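Local coordinates for protein homoserine kinase (Cytophaga hutchinsonii, PDB 4P52) that probably catalyses the ATP-dependent phosphorylation of L-homoserine to O-phospho-L-homoserine, as expected of a GHMP-family homoserine kinase in threonine biosynthesis, at residues V56-S61 / I104-T109; G128-N133 / M140-L145; C168-F173 / L182-L187; P188-L193 / A234-N239. All coordinates share one frame; numbering follows the deposited sequence.

Contact 1. Residues V56-S61 / I104-T109; sequences VLLRLS and IEIELT
R59 and E107 each place CG anti to their own carbonyl carbon (chi1 -35° and -68°) and then run out extended, which brings a guanidinium and a carboxylate from neighbouring strands together on the face of the sheet that also carries L57 and E105. The side chains cross at a slant, and the planes of guanidinium and carboxylate are 52° apart. R59 NE donates to E107 OE2 at 3.0 Å, with the oxygen at the edge of the guanidinium and nearly in its plane, although the nitrogen reaches that oxygen from above the carboxylate plane. R59 NH2 adds only a weak, bent bond to the same oxygen, so this salt bridge rests mainly on one N-H and one oxygen. L57 supplies the apolar floor: its CD2 lies over one face of the R59 guanidinium and 3.7 Å from E107 OE1. E105, beside R59, brings OE1 to 3.8 Å from R59 CD, while its OE2 forms a salt bridge with R67.

Antiparallel strands 52-61 and 103-110 are joined through two hydrogen-bonded pairs, L57 with E107 and R59 with E105, including L57 N to E107 O at 2.9 Å. V56, L58, L60, I104, I106 and L108 share the other face, where helices 120-135 and 86-98 pack. There L58 CD2 meets I106 CG1 at 3.6 Å. This ribbon is amphipathic: most of its hydrocarbon face is buried against the helices, L60 lying at the margin, whereas the partly exposed acids lie close enough to R59 and R67 that E105 and E107 probably remain ionised.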
loop_
_atom_site.group_PDB
_atom_site.type_symbol
_atom_site.label_atom_id
_atom_site.label_comp_id
_atom_site.label_asym_id
_atom_site.label_seq_id
_atom_site.Cartn_x
_atom_site.Cartn_y
_atom_site.Cartn_z
ATOM N N VAL A 56 1.888 29.636 17.513
ATOM C CA VAL A 56 0.868 30.656 17.308
ATOM C C VAL A 56 0.319 31.118 18.644
ATOM O O VAL A 56 -0.019 30.298 19.492
ATOM C CB VAL A 56 -0.273 30.142 16.417
ATOM C CG1 VAL A 56 -1.402 31.156 16.305
ATOM C CG2 VAL A 56 0.271 29.866 15.025
ATOM N N LEU A 57 0.262 32.434 18.834
ATOM C CA LEU A 57 -0.352 33.012 20.016
ATOM C C LEU A 57 -1.623 33.737 19.581
ATOM O O LEU A 57 -1.583 34.497 18.616
ATOM C CB LEU A 57 0.625 33.967 20.705
ATOM C CG LEU A 57 0.172 34.572 22.053
ATOM C CD1 LEU A 57 1.341 34.857 23.002
ATOM C CD2 LEU A 57 -0.636 35.834 21.810
ATOM N N LEU A 58 -2.743 33.496 20.259
ATOM C CA LEU A 58 -3.990 34.185 19.952
ATOM C C LEU A 58 -4.429 34.938 21.176
ATOM O O LEU A 58 -4.350 34.372 22.260
ATOM C CB LEU A 58 -5.089 33.188 19.619
ATOM C CG LEU A 58 -4.860 32.207 18.473
ATOM C CD1 LEU A 58 -6.194 31.571 18.153
ATOM C CD2 LEU A 58 -4.302 32.883 17.232
ATOM N N ARG A 59 -4.892 36.181 21.024
ATOM C CA ARG A 59 -5.554 36.883 22.130
ATOM C C ARG A 59 -6.951 37.275 21.713
ATOM O O ARG A 59 -7.200 37.551 20.540
ATOM C CB ARG A 59 -4.829 38.167 22.563
ATOM C CG ARG A 59 -3.327 38.131 22.472
ATOM C CD ARG A 59 -2.689 39.469 22.843
ATOM N NE ARG A 59 -1.229 39.302 22.966
ATOM C CZ ARG A 59 -0.590 38.784 24.041
ATOM N NH1 ARG A 59 -1.243 38.371 25.143
ATOM N NH2 ARG A 59 0.736 38.681 24.027
ATOM N N LEU A 60 -7.852 37.337 22.683
ATOM C CA LEU A 60 -9.190 37.828 22.445
ATOM C C LEU A 60 -9.159 39.348 22.311
ATOM O O LEU A 60 -8.433 40.020 23.043
ATOM C CB LEU A 60 -10.108 37.435 23.601
ATOM C CG LEU A 60 -10.248 35.933 23.785
ATOM C CD1 LEU A 60 -11.063 35.673 25.043
ATOM C CD2 LEU A 60 -10.862 35.276 22.551
ATOM N N SER A 61 -9.947 39.888 21.385
ATOM C CA SER A 61 -10.022 41.324 21.200
ATOM C C SER A 61 -11.472 41.802 21.187
ATOM O O SER A 61 -12.359 41.143 20.618
ATOM C CB SER A 61 -9.290 41.723 19.916
ATOM O OG SER A 61 -9.189 43.133 19.790
ATOM N N ILE A 104 -9.972 38.538 17.212
ATOM C CA ILE A 104 -8.812 37.725 17.497
ATOM C C ILE A 104 -7.576 38.410 16.944
ATOM O O ILE A 104 -7.562 38.787 15.768
ATOM C CB ILE A 104 -8.906 36.343 16.806
ATOM C CG1 ILE A 104 -10.036 35.485 17.374
ATOM C CG2 ILE A 104 -7.594 35.598 16.906
ATOM C CD1 ILE A 104 -9.922 35.132 18.848
ATOM N N GLU A 105 -6.546 38.570 17.779
ATOM C CA GLU A 105 -5.222 38.965 17.296
ATOM C C GLU A 105 -4.319 37.761 17.278
ATOM O O GLU A 105 -4.337 36.953 18.209
ATOM C CB GLU A 105 -4.594 40.009 18.189
ATOM C CG GLU A 105 -5.367 41.308 18.278
ATOM C CD GLU A 105 -4.774 42.277 19.298
ATOM O OE1 GLU A 105 -4.017 41.835 20.207
ATOM O OE2 GLU A 105 -5.072 43.489 19.192
ATOM N N ILE A 106 -3.506 37.661 16.234
ATOM C CA ILE A 106 -2.599 36.550 16.046
ATOM C C ILE A 106 -1.183 37.067 16.054
ATOM O O ILE A 106 -0.881 38.006 15.352
ATOM C CB ILE A 106 -2.854 35.871 14.677
ATOM C CG1 ILE A 106 -4.304 35.381 14.594
ATOM C CG2 ILE A 106 -1.838 34.756 14.394
ATOM C CD1 ILE A 106 -4.806 35.174 13.190
ATOM N N GLU A 107 -0.319 36.459 16.855
ATOM C CA GLU A 107 1.114 36.649 16.758
ATOM C C GLU A 107 1.657 35.304 16.303
ATOM O O GLU A 107 1.411 34.287 16.940
ATOM C CB GLU A 107 1.714 37.042 18.106
ATOM C CG GLU A 107 1.309 38.427 18.586
ATOM C CD GLU A 107 1.441 38.635 20.099
ATOM O OE1 GLU A 107 2.252 37.926 20.741
ATOM O OE2 GLU A 107 0.726 39.511 20.662
ATOM N N LEU A 108 2.377 35.285 15.187
ATOM C CA LEU A 108 2.907 34.032 14.657
ATOM C C LEU A 108 4.419 33.983 14.748
ATOM O O LEU A 108 5.089 34.896 14.300
ATOM C CB LEU A 108 2.439 33.836 13.213
ATOM C CG LEU A 108 3.197 32.818 12.343
ATOM C CD1 LEU A 108 3.166 31.384 12.880
ATOM C CD2 LEU A 108 2.654 32.849 10.919
ATOM N N THR A 109 4.955 32.909 15.309
ATOM C CA THR A 109 6.399 32.727 15.398
ATOM C C THR A 109 6.846 31.508 14.614
ATOM O O THR A 109 6.569 30.377 15.003
ATOM C CB THR A 109 6.853 32.500 16.849
ATOM O OG1 THR A 109 6.221 33.451 17.719
ATOM C CG2 THR A 109 8.359 32.613 16.960
#

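Contact 2. Residues G128-N133 / M140-L145; sequences GVYAIN and MEVKDL
N133, on helix 120-135, reaches across to M140 and L145 with every atom of its side chain engaged. CB starts against both methyls of L145, CD1 and CD2. One bond further, CG lies 3.8 Å from L145 CD2, so the root of the amide rests on leucine hydrocarbon. With CG anti to the backbone N (chi1 -171°), the amide is directed away from the helix toward the loop. Its tip then divides: OD1 accepts from M140 N at 3.2 Å, in the carbonyl plane and on a lone pair, while ND2 donates to M140 O at 3.0 Å. M140 O lies close to the N133 amide plane, but ND2 approaches tilted from the M140 carbonyl plane. Y94 OH also hydrogen-bonds to OD1, tying helix 86-98 to the same amide and helping to fix its rotation.

One turn back along the helix, V129 CG1 and L145 CB pass in opposite directions at 3.6 Å, and Y130 CE1 touches V142 CG2 at 4.0 Å. The N133 amide thus binds both N-H and C=O of M140, holding the link between helices 120-135 and 146-157 in the N-terminal domain of the GHMP kinase fold.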
loop_
_atom_site.group_PDB
_atom_site.type_symbol
_atom_site.label_atom_id
_atom_site.label_comp_id
_atom_site.label_asym_id
_atom_site.label_seq_id
_atom_site.Cartn_x
_atom_site.Cartn_y
_atom_site.Cartn_z
ATOM N N GLY A 128 -2.849 27.524 14.502
ATOM C CA GLY A 128 -3.951 28.479 14.623
ATOM C C GLY A 128 -5.295 27.846 14.941
ATOM O O GLY A 128 -6.047 28.339 15.793
ATOM N N VAL A 129 -5.596 26.733 14.283
ATOM C CA VAL A 129 -6.919 26.118 14.392
ATOM C C VAL A 129 -7.074 25.414 15.738
ATOM O O VAL A 129 -8.089 25.563 16.432
ATOM C CB VAL A 129 -7.170 25.135 13.232
ATOM C CG1 VAL A 129 -8.489 24.431 13.424
ATOM C CG2 VAL A 129 -7.204 25.895 11.921
ATOM N N TYR A 130 -6.031 24.683 16.117
ATOM C CA TYR A 130 -5.957 24.086 17.413
ATOM C C TYR A 130 -6.116 25.152 18.462
ATOM O O TYR A 130 -6.901 24.977 19.390
ATOM C CB TYR A 130 -4.614 23.432 17.591
ATOM C CG TYR A 130 -4.565 22.480 18.724
ATOM C CD1 TYR A 130 -5.040 21.171 18.573
ATOM C CD2 TYR A 130 -4.042 22.866 19.963
ATOM C CE1 TYR A 130 -4.983 20.251 19.629
ATOM C CE2 TYR A 130 -3.990 21.968 21.028
ATOM C CZ TYR A 130 -4.466 20.661 20.849
ATOM O OH TYR A 130 -4.414 19.761 21.880
ATOM N N ALA A 131 -5.373 26.252 18.310
ATOM C CA ALA A 131 -5.397 27.353 19.274
ATOM C C ALA A 131 -6.787 27.908 19.477
ATOM O O ALA A 131 -7.244 27.986 20.622
ATOM C CB ALA A 131 -4.453 28.468 18.868
ATOM N N ILE A 132 -7.457 28.282 18.379
ATOM C CA ILE A 132 -8.762 28.956 18.464
ATOM C C ILE A 132 -9.787 28.037 19.112
ATOM O O ILE A 132 -10.619 28.478 19.930
ATOM C CB ILE A 132 -9.253 29.509 17.099
ATOM C CG1 ILE A 132 -10.463 30.428 17.274
ATOM C CG2 ILE A 132 -9.606 28.406 16.113
ATOM C CD1 ILE A 132 -10.164 31.692 18.060
ATOM N N ASN A 133 -9.683 26.751 18.794
ATOM C CA ASN A 133 -10.615 25.778 19.324
ATOM C C ASN A 133 -10.475 25.604 20.837
ATOM O O ASN A 133 -11.460 25.576 21.574
ATOM C CB ASN A 133 -10.454 24.443 18.595
ATOM C CG ASN A 133 -11.539 23.450 18.962
ATOM O OD1 ASN A 133 -12.744 23.743 18.842
ATOM N ND2 ASN A 133 -11.122 22.257 19.393
HETATM N N MSE A 140 -15.379 22.039 19.301
HETATM C CA MSE A 140 -15.288 21.002 18.283
HETATM C C MSE A 140 -14.275 19.974 18.697
HETATM O O MSE A 140 -13.322 20.262 19.435
HETATM C CB MSE A 140 -14.797 21.643 17.010
HETATM C CG MSE A 140 -15.787 22.634 16.443
HETATM SE SE MSE A 140 -15.488 22.650 14.497
HETATM C CE MSE A 140 -17.147 21.648 14.061
ATOM N N GLU A 141 -14.480 18.750 18.227
ATOM C CA GLU A 141 -13.505 17.687 18.422
ATOM C C GLU A 141 -12.282 17.925 17.560
ATOM O O GLU A 141 -12.403 18.362 16.417
ATOM C CB GLU A 141 -14.121 16.347 18.067
ATOM C CG GLU A 141 -14.921 15.729 19.193
ATOM C CD GLU A 141 -15.669 14.504 18.720
ATOM O OE1 GLU A 141 -16.388 14.599 17.696
ATOM O OE2 GLU A 141 -15.527 13.442 19.364
ATOM N N VAL A 142 -11.111 17.626 18.110
ATOM C CA VAL A 142 -9.834 17.797 17.398
ATOM C C VAL A 142 -9.896 17.159 16.008
ATOM O O VAL A 142 -9.529 17.795 15.007
ATOM C CB VAL A 142 -8.625 17.308 18.241
ATOM C CG1 VAL A 142 -7.348 17.284 17.414
ATOM C CG2 VAL A 142 -8.450 18.192 19.484
ATOM N N LYS A 143 -10.398 15.927 15.957
ATOM C CA LYS A 143 -10.734 15.256 14.709
ATOM C C LYS A 143 -11.297 16.233 13.666
ATOM O O LYS A 143 -10.821 16.277 12.529
ATOM C CB LYS A 143 -11.748 14.123 14.979
ATOM C CG LYS A 143 -12.450 13.586 13.734
ATOM C CD LYS A 143 -13.642 12.676 14.055
ATOM C CE LYS A 143 -14.542 12.551 12.819
ATOM N NZ LYS A 143 -15.259 11.251 12.669
ATOM N N ASP A 144 -12.305 17.014 14.061
ATOM C CA ASP A 144 -13.079 17.804 13.120
ATOM C C ASP A 144 -12.429 19.107 12.714
ATOM O O ASP A 144 -12.990 19.834 11.894
ATOM C CB ASP A 144 -14.478 18.053 13.663
ATOM C CG ASP A 144 -15.324 16.784 13.674
ATOM O OD1 ASP A 144 -15.531 16.205 12.576
ATOM O OD2 ASP A 144 -15.754 16.358 14.778
ATOM N N LEU A 145 -11.247 19.405 13.266
ATOM C CA LEU A 145 -10.530 20.611 12.868
ATOM C C LEU A 145 -9.828 20.475 11.529
ATOM O O LEU A 145 -9.515 21.499 10.887
ATOM C CB LEU A 145 -9.533 21.050 13.924
ATOM C CG LEU A 145 -10.098 21.222 15.333
ATOM C CD1 LEU A 145 -8.971 21.604 16.278
ATOM C CD2 LEU A 145 -11.246 22.231 15.365
#

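Contact 3. Residues C168-F173 / L182-L187; sequences CLYGGF and LDVVKL
F173, K186 and Y170 carry this contact, in which the end of helix 162-170 and the chain leaving it lie against strand 183-187. F173 meets the strand through its backbone: its O accepts from L187 N at 2.8 Å in an almost straight bond. A water accepts from F173 N at 2.9 Å and donates to L187 O, so the neighbouring link is made by solvent. The F173 ring, 4.4 Å from L187 CD1 at its own CD1, reaches L236, and the CB of F173 lies against V189.

K186 follows the outgoing chain back toward the helix. Its CG passes 3.6 Å from F173 O, and a bend at chi3 (-63°) swings the amine onto the carbonyls at the helix end. NZ donates to Y170 O at 2.8 Å, approaching from above the carbonyl plane, and makes a weak bond to G171 O. The positive charge there would probably suit the negative end of the helix dipole. G171 and G172, both with positive phi, carry the chain out of the helix.

Y170 CB lies 4.1 Å from K186 CE. The tyrosine ring meets V184 CG1 at an edge, CE2 being the nearest atom at 4.3 Å, and its OH hydrogen-bonds to K143 O. On the same strand, L187 packs on A234 of the second subunit, and D183 forms a salt bridge with R246 of that subunit. Strands 173-178 and 183-187 form an antiparallel beta hairpin, and this contact lies at its open end, where a helix leads into the first strand.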
loop_
_atom_site.group_PDB
_atom_site.type_symbol
_atom_site.label_atom_id
_atom_site.label_comp_id
_atom_site.label_asym_id
_atom_site.label_seq_id
_atom_site.Cartn_x
_atom_site.Cartn_y
_atom_site.Cartn_z
ATOM N N CYS A 168 0.273 16.467 11.477
ATOM C CA CYS A 168 0.586 17.624 12.250
ATOM C C CYS A 168 -0.486 17.822 13.333
ATOM O O CYS A 168 -0.171 18.005 14.511
ATOM C CB CYS A 168 0.684 18.859 11.360
ATOM S SG CYS A 168 1.123 20.289 12.361
ATOM N N LEU A 169 -1.739 17.777 12.920
ATOM C CA LEU A 169 -2.855 17.980 13.813
ATOM C C LEU A 169 -3.108 16.794 14.734
ATOM O O LEU A 169 -3.454 16.984 15.884
ATOM C CB LEU A 169 -4.125 18.294 13.008
ATOM C CG LEU A 169 -5.451 18.399 13.762
ATOM C CD1 LEU A 169 -5.511 19.571 14.756
ATOM C CD2 LEU A 169 -6.582 18.479 12.744
ATOM N N TYR A 170 -2.952 15.580 14.227
ATOM C CA TYR A 170 -3.358 14.403 14.970
ATOM C C TYR A 170 -2.214 13.781 15.691
ATOM O O TYR A 170 -2.426 12.960 16.565
ATOM C CB TYR A 170 -3.943 13.344 14.048
ATOM C CG TYR A 170 -5.238 13.735 13.406
ATOM C CD1 TYR A 170 -6.160 14.534 14.061
ATOM C CD2 TYR A 170 -5.560 13.284 12.133
ATOM C CE1 TYR A 170 -7.357 14.896 13.454
ATOM C CE2 TYR A 170 -6.754 13.632 11.526
ATOM C CZ TYR A 170 -7.650 14.429 12.195
ATOM O OH TYR A 170 -8.836 14.746 11.579
ATOM N N GLY A 171 -0.993 14.141 15.312
ATOM C CA GLY A 171 0.180 13.410 15.786
ATOM C C GLY A 171 0.311 12.055 15.120
ATOM O O GLY A 171 -0.629 11.544 14.513
ATOM N N GLY A 172 1.508 11.496 15.200
ATOM C CA GLY A 172 1.724 10.126 14.802
ATOM C C GLY A 172 2.004 9.955 13.334
ATOM O O GLY A 172 2.457 10.892 12.646
ATOM N N PHE A 173 1.722 8.743 12.866
ATOM C CA PHE A 173 1.973 8.334 11.507
ATOM C C PHE A 173 0.643 8.084 10.799
ATOM O O PHE A 173 -0.197 7.333 11.285
ATOM C CB PHE A 173 2.805 7.056 11.522
ATOM C CG PHE A 173 3.433 6.758 10.212
ATOM C CD1 PHE A 173 2.646 6.387 9.126
ATOM C CD2 PHE A 173 4.818 6.877 10.052
ATOM C CE1 PHE A 173 3.216 6.146 7.888
ATOM C CE2 PHE A 173 5.403 6.645 8.809
ATOM C CZ PHE A 173 4.591 6.278 7.726
ATOM N N LEU A 182 -12.118 12.995 1.993
ATOM C CA LEU A 182 -10.890 12.964 2.786
ATOM C C LEU A 182 -10.909 11.777 3.740
ATOM O O LEU A 182 -11.750 11.699 4.645
ATOM C CB LEU A 182 -10.713 14.279 3.530
ATOM C CG LEU A 182 -9.360 14.618 4.162
ATOM C CD1 LEU A 182 -8.174 14.231 3.282
ATOM C CD2 LEU A 182 -9.333 16.104 4.505
ATOM N N ASP A 183 -10.015 10.830 3.495
ATOM C CA ASP A 183 -10.023 9.573 4.217
ATOM C C ASP A 183 -8.657 9.328 4.837
ATOM O O ASP A 183 -7.709 8.976 4.156
ATOM C CB ASP A 183 -10.422 8.427 3.293
ATOM C CG ASP A 183 -10.862 7.188 4.054
ATOM O OD1 ASP A 183 -10.886 7.202 5.309
ATOM O OD2 ASP A 183 -11.195 6.186 3.403
ATOM N N VAL A 184 -8.567 9.524 6.143
ATOM C CA VAL A 184 -7.293 9.519 6.860
ATOM C C VAL A 184 -7.272 8.423 7.917
ATOM O O VAL A 184 -8.247 8.206 8.623
ATOM C CB VAL A 184 -7.043 10.892 7.504
ATOM C CG1 VAL A 184 -5.833 10.835 8.415
ATOM C CG2 VAL A 184 -6.852 11.920 6.411
ATOM N N VAL A 185 -6.145 7.734 8.015
ATOM C CA VAL A 185 -6.030 6.562 8.867
ATOM C C VAL A 185 -4.767 6.699 9.674
ATOM O O VAL A 185 -3.708 6.862 9.099
ATOM C CB VAL A 185 -5.985 5.269 8.005
ATOM C CG1 VAL A 185 -5.759 4.033 8.863
ATOM C CG2 VAL A 185 -7.276 5.124 7.221
ATOM N N LYS A 186 -4.857 6.675 11.000
ATOM C CA LYS A 186 -3.643 6.715 11.809
ATOM C C LYS A 186 -3.088 5.304 12.007
ATOM O O LYS A 186 -3.819 4.393 12.362
ATOM C CB LYS A 186 -3.881 7.369 13.165
ATOM C CG LYS A 186 -2.564 7.473 13.959
ATOM C CD LYS A 186 -2.676 8.066 15.352
ATOM C CE LYS A 186 -3.153 9.510 15.283
ATOM N NZ LYS A 186 -2.722 10.215 16.510
ATOM N N LEU A 187 -1.788 5.123 11.807
ATOM C CA LEU A 187 -1.196 3.787 11.912
ATOM C C LEU A 187 -0.222 3.687 13.078
ATOM O O LEU A 187 0.487 4.644 13.356
ATOM C CB LEU A 187 -0.458 3.450 10.617
ATOM C CG LEU A 187 -1.288 3.471 9.338
ATOM C CD1 LEU A 187 -0.346 3.330 8.151
ATOM C CD2 LEU A 187 -2.332 2.370 9.353
HETATM O O HOH W 1 0.826 6.840 14.851
#

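Contact 4. Residues P188-L193 / A234-N239; sequences PVPANL and AGLLMN
P188, V189 and P190 pass along the end of helix 219-237, touching L236, L237 and N239, where a Schellman motif closes the helix with N239, of positive phi, as its C-prime residue. The fit is made by three small projections. L237 CD2 rests on the CG-CD side of the P188 ring, 3.5 Å from CD; although the leucine starts away from the loop, its end turns back to reach the proline. V189 CG1 sits in a shallow hollow on L236 bordered by CB, CD1 and CD2, closest to CD1 at 3.8 Å. The two side chains lie side by side and point the same way, toward F173, which both touch. The third projection is polar: N239 OD1 lies alongside the P190 ring, 3.6 Å from CB, while P190 CD stands 4.0 Å from both that oxygen and L236 O.

The prolines have no N-H to give, and P188 O and L236 O, which approach each other, are both acceptors; no direct hydrogen bond crosses between 188-193 and 234-239. Beyond them P190 to L193 form a type I turn leading into strand 194-200. Outside this loop, M238 of the second subunit packs on P188 and L237, so the surface patch adjoins the dimer contact. One water makes the polar connection, donating to V189 O at 2.9 Å and to N239 OD1 at 3.2 Å.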
loop_
_atom_site.group_PDB
_atom_site.type_symbol
_atom_site.label_atom_id
_atom_site.label_comp_id
_atom_site.label_asym_id
_atom_site.label_seq_id
_atom_site.Cartn_x
_atom_site.Cartn_y
_atom_site.Cartn_z
ATOM N N PRO A 188 -0.169 2.523 13.757
ATOM C CA PRO A 188 0.870 2.330 14.771
ATOM C C PRO A 188 2.248 2.134 14.127
ATOM O O PRO A 188 2.361 1.589 13.035
ATOM C CB PRO A 188 0.446 1.035 15.449
ATOM C CG PRO A 188 -0.235 0.273 14.358
ATOM C CD PRO A 188 -1.025 1.330 13.633
ATOM N N VAL A 189 3.287 2.583 14.811
ATOM C CA VAL A 189 4.641 2.409 14.329
ATOM C C VAL A 189 5.518 1.869 15.447
ATOM O O VAL A 189 5.205 2.071 16.618
ATOM C CB VAL A 189 5.206 3.750 13.811
ATOM C CG1 VAL A 189 4.616 4.006 12.421
ATOM C CG2 VAL A 189 4.954 4.888 14.814
ATOM N N PRO A 190 6.632 1.196 15.105
ATOM C CA PRO A 190 7.420 0.669 16.239
ATOM C C PRO A 190 8.026 1.789 17.095
ATOM O O PRO A 190 8.343 2.878 16.591
ATOM C CB PRO A 190 8.468 -0.226 15.587
ATOM C CG PRO A 190 8.425 0.078 14.137
ATOM C CD PRO A 190 7.205 0.876 13.794
ATOM N N ALA A 191 8.120 1.534 18.392
ATOM C CA ALA A 191 8.400 2.593 19.362
ATOM C C ALA A 191 9.862 2.987 19.330
ATOM O O ALA A 191 10.227 4.057 19.832
ATOM C CB ALA A 191 7.998 2.160 20.769
ATOM N N ASN A 192 10.686 2.122 18.743
ATOM C CA ASN A 192 12.119 2.326 18.658
ATOM C C ASN A 192 12.510 2.839 17.273
ATOM O O ASN A 192 13.673 2.800 16.883
ATOM C CB ASN A 192 12.829 1.007 18.932
ATOM C CG ASN A 192 12.535 -0.038 17.861
ATOM O OD1 ASN A 192 11.390 -0.197 17.410
ATOM N ND2 ASN A 192 13.572 -0.739 17.428
ATOM N N LEU A 193 11.534 3.323 16.521
ATOM C CA LEU A 193 11.802 3.830 15.190
ATOM C C LEU A 193 12.145 5.326 15.262
ATOM O O LEU A 193 11.362 6.134 15.784
ATOM C CB LEU A 193 10.602 3.567 14.271
ATOM C CG LEU A 193 10.826 4.099 12.874
ATOM C CD1 LEU A 193 11.672 3.107 12.093
ATOM C CD2 LEU A 193 9.502 4.367 12.195
ATOM N N ALA A 234 2.564 -2.543 5.771
ATOM C CA ALA A 234 2.601 -3.826 6.464
ATOM C C ALA A 234 3.775 -3.850 7.432
ATOM O O ALA A 234 3.598 -4.191 8.588
ATOM C CB ALA A 234 2.668 -4.998 5.484
ATOM N N GLY A 235 4.959 -3.485 6.945
ATOM C CA GLY A 235 6.153 -3.290 7.782
ATOM C C GLY A 235 5.978 -2.433 9.041
ATOM O O GLY A 235 6.570 -2.738 10.067
ATOM N N LEU A 236 5.166 -1.381 8.987
ATOM C CA LEU A 236 4.942 -0.566 10.166
ATOM C C LEU A 236 3.926 -1.188 11.083
ATOM O O LEU A 236 4.137 -1.258 12.284
ATOM C CB LEU A 236 4.461 0.841 9.809
ATOM C CG LEU A 236 5.301 1.752 8.918
ATOM C CD1 LEU A 236 4.504 3.035 8.713
ATOM C CD2 LEU A 236 6.697 2.023 9.473
ATOM N N LEU A 237 2.803 -1.610 10.529
ATOM C CA LEU A 237 1.774 -2.253 11.329
ATOM C C LEU A 237 2.249 -3.506 12.071
ATOM O O LEU A 237 1.634 -3.905 13.058
ATOM C CB LEU A 237 0.588 -2.638 10.460
ATOM C CG LEU A 237 -0.160 -1.513 9.782
ATOM C CD1 LEU A 237 -1.611 -1.875 9.515
ATOM C CD2 LEU A 237 -0.084 -0.308 10.692
HETATM N N MSE A 238 3.320 -4.129 11.592
HETATM C CA MSE A 238 3.740 -5.432 12.098
HETATM C C MSE A 238 5.052 -5.320 12.787
HETATM O O MSE A 238 5.698 -6.324 13.055
HETATM C CB MSE A 238 3.955 -6.421 10.955
HETATM C CG MSE A 238 2.685 -6.814 10.218
HETATM SE SE MSE A 238 1.240 -7.178 11.503
HETATM C CE MSE A 238 0.106 -8.376 10.447
ATOM N N ASN A 239 5.477 -4.095 13.059
ATOM C CA ASN A 239 6.767 -3.859 13.689
ATOM C C ASN A 239 7.904 -4.663 13.065
ATOM O O ASN A 239 8.804 -5.107 13.757
ATOM C CB ASN A 239 6.692 -4.118 15.211
ATOM C CG ASN A 239 5.602 -3.299 15.920
ATOM O OD1 ASN A 239 5.380 -2.117 15.621
ATOM N ND2 ASN A 239 4.930 -3.927 16.880
HETATM O O HOH W 2 3.874 -0.255 17.748
#

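Contacts 1 to 3 are partly buried; contact 4 lies at the surface, across the chain's centre from contact 1. Contacts 1 and 2 meet where strand residues L58 and I104 pack on helix residues A131 and I132. Contact 3 touches contact 2 by a hydrogen bond and contact 4 by apolar packing, and reaches the same sheet as contact 1 by another strand. Chemistry changes along the way: ladder bonds and a salt bridge in contact 1; an asparagine amide bonded to backbone N-H and C=O in contact 2; a lysine amine on helix-end carbonyls, a backbone bond and a water in contact 3; carbon packing with one water in contact 4. Contacts 3 and 4 both touch the second subunit.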